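Local coordinates for Hcp1 family type VI secretion system effector (Salmonella typhimurium, PDB 5XHH), which is a type VI secretion system effector of the Hcp family, whose members typically form hexameric rings that probably stack into the tube expelled during secretion, at residues Ala82-Arg87 with Leu97-Thr102; Ala107-Ser112 with Ser121-Glu126. One frame throughout, in Å; residues are numbered along the deposited sequence.

Contact 1 (Ala82-Arg87 with Leu97-Thr102); sequences AILVMR and LKYTFT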
loop_
_atom_site.group_PDB
_atom_site.type_symbol
_atom_site.label_atom_id
_atom_site.label_comp_id
_atom_site.label_asym_id
_atom_site.label_seq_id
_atom_site.Cartn_x
_atom_site.Cartn_y
_atom_site.Cartn_z
ATOM N N ALA A 82 4.097 -6.556 0.632
ATOM C CA ALA A 82 4.399 -5.145 0.451
ATOM C C ALA A 82 4.428 -4.501 1.825
ATOM O O ALA A 82 3.643 -4.867 2.691
ATOM C CB ALA A 82 3.357 -4.440 -0.435
ATOM N N ILE A 83 5.322 -3.541 2.023
ATOM C CA ILE A 83 5.508 -2.918 3.324
ATOM C C ILE A 83 5.369 -1.419 3.153
ATOM O O ILE A 83 6.111 -0.806 2.377
ATOM C CB ILE A 83 6.869 -3.258 3.945
ATOM C CG1 ILE A 83 7.037 -4.773 4.062
ATOM C CG2 ILE A 83 6.984 -2.584 5.296
ATOM C CD1 ILE A 83 8.426 -5.217 4.550
ATOM N N LEU A 84 4.428 -0.829 3.874
ATOM C CA LEU A 84 4.182 0.601 3.837
ATOM C C LEU A 84 4.660 1.166 5.164
ATOM O O LEU A 84 4.210 0.728 6.221
ATOM C CB LEU A 84 2.697 0.887 3.595
ATOM C CG LEU A 84 2.268 2.302 3.198
ATOM C CD1 LEU A 84 0.762 2.344 2.918
ATOM C CD2 LEU A 84 2.608 3.306 4.280
ATOM N N VAL A 85 5.554 2.145 5.103
ATOM C CA VAL A 85 6.148 2.745 6.287
ATOM C C VAL A 85 5.939 4.254 6.230
ATOM O O VAL A 85 6.114 4.872 5.179
ATOM C CB VAL A 85 7.645 2.400 6.381
ATOM C CG1 VAL A 85 8.354 3.409 7.226
ATOM C CG2 VAL A 85 7.833 0.964 6.922
ATOM N N MET A 86 5.563 4.844 7.362
ATOM C CA MET A 86 5.396 6.284 7.479
ATOM C C MET A 86 6.185 6.788 8.675
ATOM O O MET A 86 6.117 6.200 9.773
ATOM C CB MET A 86 3.916 6.648 7.613
ATOM C CG MET A 86 3.599 8.122 7.528
ATOM S SD MET A 86 1.840 8.328 7.152
ATOM C CE MET A 86 1.703 10.121 7.229
ATOM N N ARG A 87 6.906 7.894 8.459
ATOM C CA ARG A 87 7.705 8.532 9.495
ATOM C C ARG A 87 7.641 10.048 9.363
ATOM O O ARG A 87 7.428 10.588 8.277
ATOM C CB ARG A 87 9.175 8.098 9.419
ATOM C CG ARG A 87 9.947 8.819 8.340
ATOM C CD ARG A 87 11.357 8.271 8.129
ATOM N NE ARG A 87 12.018 8.974 7.027
ATOM C CZ ARG A 87 13.076 8.513 6.368
ATOM N NH1 ARG A 87 13.609 7.343 6.688
ATOM N NH2 ARG A 87 13.601 9.226 5.384
ATOM N N LEU A 97 5.053 4.208 12.005
ATOM C CA LEU A 97 3.900 3.443 11.521
ATOM C C LEU A 97 4.281 2.495 10.389
ATOM O O LEU A 97 4.934 2.909 9.425
ATOM C CB LEU A 97 2.776 4.395 11.069
ATOM C CG LEU A 97 1.474 3.807 10.499
ATOM C CD1 LEU A 97 0.708 2.925 11.524
ATOM C CD2 LEU A 97 0.574 4.934 9.946
ATOM N N LYS A 98 3.822 1.240 10.473
ATOM C CA LYS A 98 4.136 0.249 9.442
ATOM C C LYS A 98 2.952 -0.680 9.176
ATOM O O LYS A 98 2.347 -1.203 10.109
ATOM C CB LYS A 98 5.371 -0.567 9.848
ATOM C CG LYS A 98 5.741 -1.703 8.911
ATOM C CD LYS A 98 7.197 -2.181 9.193
ATOM C CE LYS A 98 7.420 -3.613 8.745
ATOM N NZ LYS A 98 8.864 -4.091 8.736
ATOM N N TYR A 99 2.612 -0.871 7.905
ATOM C CA TYR A 99 1.661 -1.895 7.491
ATOM C C TYR A 99 2.389 -2.910 6.623
ATOM O O TYR A 99 3.064 -2.537 5.655
ATOM C CB TYR A 99 0.480 -1.322 6.694
ATOM C CG TYR A 99 -0.296 -0.223 7.375
ATOM C CD1 TYR A 99 -1.251 -0.509 8.339
ATOM C CD2 TYR A 99 -0.099 1.100 7.024
ATOM C CE1 TYR A 99 -1.978 0.514 8.962
ATOM C CE2 TYR A 99 -0.803 2.118 7.636
ATOM C CZ TYR A 99 -1.743 1.815 8.602
ATOM O OH TYR A 99 -2.434 2.831 9.184
ATOM N N THR A 100 2.227 -4.181 6.941
ATOM C CA THR A 100 2.776 -5.279 6.149
ATOM C C THR A 100 1.594 -6.021 5.541
ATOM O O THR A 100 0.790 -6.614 6.265
ATOM C CB THR A 100 3.641 -6.202 7.010
ATOM O OG1 THR A 100 4.739 -5.449 7.536
ATOM C CG2 THR A 100 4.183 -7.336 6.190
ATOM N N PHE A 101 1.467 -5.944 4.225
ATOM C CA PHE A 101 0.403 -6.601 3.483
ATOM C C PHE A 101 0.977 -7.847 2.821
ATOM O O PHE A 101 2.154 -7.876 2.445
ATOM C CB PHE A 101 -0.189 -5.697 2.392
ATOM C CG PHE A 101 -0.585 -4.318 2.855
ATOM C CD1 PHE A 101 0.322 -3.271 2.822
ATOM C CD2 PHE A 101 -1.883 -4.054 3.257
ATOM C CE1 PHE A 101 -0.057 -1.982 3.221
ATOM C CE2 PHE A 101 -2.265 -2.789 3.655
ATOM C CZ PHE A 101 -1.358 -1.751 3.640
ATOM N N THR A 102 0.141 -8.874 2.667
ATOM C CA THR A 102 0.576 -10.044 1.917
ATOM C C THR A 102 -0.462 -10.434 0.879
ATOM O O THR A 102 -1.646 -10.119 1.012
ATOM C CB THR A 102 0.837 -11.269 2.811
ATOM O OG1 THR A 102 -0.407 -11.765 3.307
ATOM C CG2 THR A 102 1.770 -10.934 3.953
#
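L97 opens the pairing opposite M86, where each backbone N-H reaches the other residue's carbonyl. The bond from M86 N to L97 O is 2.9 Å; the return from L97 N to M86 O is longer, 3.2 Å. The two side chains leave the same face of the sheet, and their CB atoms stand 4.3 Å apart. K98 follows on the other face, in a non-hydrogen-bonded pair with V85. Its CG is anti to the backbone N (chi1 176°) and the chain beyond is extended. The aliphatic part therefore passes over two residues of strand 79-88. K98 CG and CD meet V85 CG2, and K98 CE lies 3.6 Å from I83 CG2. This is apolar contact made by the methylenes of a lysine.

Y99 returns to the face of L97 and pairs with L84. Both bonds of this pair are 2.8 Å, from L84 N to Y99 O and from Y99 N to L84 O. L84 CD1 comes obliquely toward the Y99 ring. T100 pairs with I83 without hydrogen bonds, and its CA points a C-H at A82 O. F101 closes the register with A82. Its N-H meets A82 O almost head-on, with a C=O...N angle of 167°. The F101 ring turns one edge to L84, with CE1 4.0 Å from L84 CB in the ring plane.

The two strands form an antiparallel hairpin in the larger sheet of the Hcp beta barrel. Strand 3-9 borders 79-88 on the side away from 97-102, and strand 131-137 borders 97-102. L84, Y99 and F101 are buried and pack against aromatic residues: L84 touches W30 of strand 29-36, Y99 meets W30 and W32, and F101 meets F129.

Contact 2 (Ala107-Ser112 with Ser121-Glu126); sequences AVVSPS and SRETVE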
loop_
_atom_site.group_PDB
_atom_site.type_symbol
_atom_site.label_atom_id
_atom_site.label_comp_id
_atom_site.label_asym_id
_atom_site.label_seq_id
_atom_site.Cartn_x
_atom_site.Cartn_y
_atom_site.Cartn_z
ATOM N N ALA A 107 -4.771 -3.953 -8.758
ATOM C CA ALA A 107 -6.120 -3.942 -9.309
ATOM C C ALA A 107 -6.378 -2.742 -10.209
ATOM O O ALA A 107 -7.189 -2.850 -11.138
ATOM C CB ALA A 107 -7.165 -3.958 -8.186
ATOM N N VAL A 108 -5.730 -1.606 -9.942
ATOM C CA VAL A 108 -5.956 -0.380 -10.716
ATOM C C VAL A 108 -4.639 0.360 -10.872
ATOM O O VAL A 108 -3.899 0.518 -9.896
ATOM C CB VAL A 108 -6.986 0.572 -10.057
ATOM C CG1 VAL A 108 -7.065 1.877 -10.832
ATOM C CG2 VAL A 108 -8.359 -0.057 -9.975
ATOM N N VAL A 109 -4.351 0.831 -12.091
ATOM C CA VAL A 109 -3.253 1.761 -12.326
ATOM C C VAL A 109 -3.784 2.921 -13.166
ATOM O O VAL A 109 -4.302 2.714 -14.267
ATOM C CB VAL A 109 -2.040 1.093 -13.009
ATOM C CG1 VAL A 109 -0.864 2.054 -13.039
ATOM C CG2 VAL A 109 -1.631 -0.175 -12.258
ATOM N N SER A 110 -3.610 4.136 -12.662
ATOM C CA SER A 110 -4.332 5.308 -13.147
ATOM C C SER A 110 -3.382 6.492 -13.257
ATOM O O SER A 110 -3.329 7.357 -12.372
ATOM C CB SER A 110 -5.509 5.621 -12.222
ATOM O OG SER A 110 -6.221 6.749 -12.678
ATOM N N PRO A 111 -2.591 6.549 -14.324
ATOM C CA PRO A 111 -1.662 7.668 -14.500
ATOM C C PRO A 111 -2.347 8.915 -15.036
ATOM O O PRO A 111 -3.398 8.854 -15.680
ATOM C CB PRO A 111 -0.660 7.127 -15.520
ATOM C CG PRO A 111 -1.482 6.185 -16.346
ATOM C CD PRO A 111 -2.395 5.513 -15.358
ATOM N N SER A 112 -1.740 10.061 -14.742
ATOM C CA SER A 112 -2.255 11.322 -15.257
ATOM C C SER A 112 -1.146 12.362 -15.221
ATOM O O SER A 112 -0.131 12.201 -14.526
ATOM C CB SER A 112 -3.484 11.800 -14.466
ATOM O OG SER A 112 -3.138 12.296 -13.190
ATOM N N SER A 121 3.294 14.739 -13.098
ATOM C CA SER A 121 2.934 13.433 -13.644
ATOM C C SER A 121 2.845 12.480 -12.466
ATOM O O SER A 121 3.875 12.153 -11.862
ATOM C CB SER A 121 3.959 12.939 -14.659
ATOM O OG SER A 121 5.270 12.983 -14.109
ATOM N N ARG A 122 1.623 12.049 -12.140
ATOM C CA ARG A 122 1.369 11.199 -10.981
ATOM C C ARG A 122 0.447 10.055 -11.376
ATOM O O ARG A 122 0.041 9.916 -12.529
ATOM C CB ARG A 122 0.766 11.979 -9.809
ATOM C CG ARG A 122 -0.510 12.699 -10.093
ATOM C CD ARG A 122 -0.948 13.426 -8.831
ATOM N NE ARG A 122 0.034 14.416 -8.385
ATOM C CZ ARG A 122 0.141 14.849 -7.130
ATOM N NH1 ARG A 122 -0.659 14.364 -6.192
ATOM N NH2 ARG A 122 1.048 15.762 -6.806
ATOM N N GLU A 123 0.138 9.208 -10.404
ATOM C CA GLU A 123 -0.446 7.912 -10.719
ATOM C C GLU A 123 -1.085 7.351 -9.462
ATOM O O GLU A 123 -0.392 7.138 -8.450
ATOM C CB GLU A 123 0.626 6.976 -11.253
ATOM C CG GLU A 123 0.139 5.641 -11.744
ATOM C CD GLU A 123 1.261 4.869 -12.404
ATOM O OE1 GLU A 123 1.295 4.836 -13.645
ATOM O OE2 GLU A 123 2.127 4.311 -11.685
ATOM N N THR A 124 -2.394 7.122 -9.531
ATOM C CA THR A 124 -3.122 6.425 -8.484
ATOM C C THR A 124 -3.083 4.928 -8.747
ATOM O O THR A 124 -3.184 4.483 -9.890
ATOM C CB THR A 124 -4.570 6.926 -8.421
ATOM O OG1 THR A 124 -4.558 8.293 -8.026
ATOM C CG2 THR A 124 -5.409 6.125 -7.417
ATOM N N VAL A 125 -2.911 4.155 -7.683
ATOM C CA VAL A 125 -2.745 2.713 -7.765
ATOM C C VAL A 125 -3.602 2.073 -6.685
ATOM O O VAL A 125 -3.644 2.547 -5.546
ATOM C CB VAL A 125 -1.268 2.297 -7.582
ATOM C CG1 VAL A 125 -1.116 0.780 -7.704
ATOM C CG2 VAL A 125 -0.373 3.025 -8.574
ATOM N N GLU A 126 -4.280 0.997 -7.038
ATOM C CA GLU A 126 -4.977 0.179 -6.069
ATOM C C GLU A 126 -4.381 -1.215 -6.087
ATOM O O GLU A 126 -4.212 -1.808 -7.166
ATOM C CB GLU A 126 -6.465 0.123 -6.353
ATOM C CG GLU A 126 -7.174 1.444 -6.147
ATOM C CD GLU A 126 -8.660 1.299 -6.384
ATOM O OE1 GLU A 126 -9.163 0.169 -6.204
ATOM O OE2 GLU A 126 -9.316 2.300 -6.748
#
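E126 O is gripped by two backbone N-H groups. A107 N lies 2.7 Å from E126 O and V108 N 3.2 Å from the same E126 O, both on the same face of the carbonyl plane. Two successive residues of one strand thus face a single residue of the other, which is a classic beta bulge. E126 N answers with a hydrogen bond to V108 O. The side chains of V108 and E126 lie side by side and point the same way, with their CB atoms 3.8 Å apart. The valine CG2 packs against the carboxylate carbon E126 CD. E126 OE1 is held by N55 of strand 51-61.

The two strands make an antiparallel hairpin at one border of the smaller sheet of the Hcp beta barrel. Within this chain, strand 104-113 is outermost, and strand 51-61 flanks 121-129 on its other side.

S110 and T124 form the next hydrogen-bonded pair. S110 N approaches T124 O nearly in line with the carbonyl, though the N-H...O angle is only 132°. T124 N instead sits above the carbonyl plane of S110, 3.0 Å from S110 O. P111 has no N-H, but its place is a non-hydrogen-bonded pair with E123, so no bond of the register is lost.

E123 lies across V109 and P111 on the opposite face from T124. Its CG is anti to the backbone N (chi1 -174°), and the extended chain carries the carboxylate past the proline. E123 OE1 rests 3.5 Å from P111 CB and 3.6 Å from V109 CG1. E123 OE2 is hydrogen-bonded to S66 OG and H60 NE2, which helps fix the carboxylate beside these apolar groups. Further along, S112 N is hydrogen-bonded to R122 O at 2.8 Å. The guanidinium of R122 leads off to a salt bridge with D59 and a hydrogen bond to I119 O.

Overall arrangement
From the N terminus, strands 3-9, 29-36 and 51-61 and helix 66-75 come before either contact. Contact 1 then closes the loop between strands 79-88 and 97-102. Strand 104-113 follows almost at once, and contact 2 closes the next loop by pairing 104-113 with 121-129. The contacts are in series; they neither nest nor cross. Each is a hairpin in a different sheet: contact 1 lies in the larger sheet, contact 2 at a border of the smaller one. Their centres are 19 Å apart and their nearest atoms about 10 Å. The short link from 102 to 104 carries the chain from the larger sheet to the smaller, and the step from 121-129 to 131-137 carries it back.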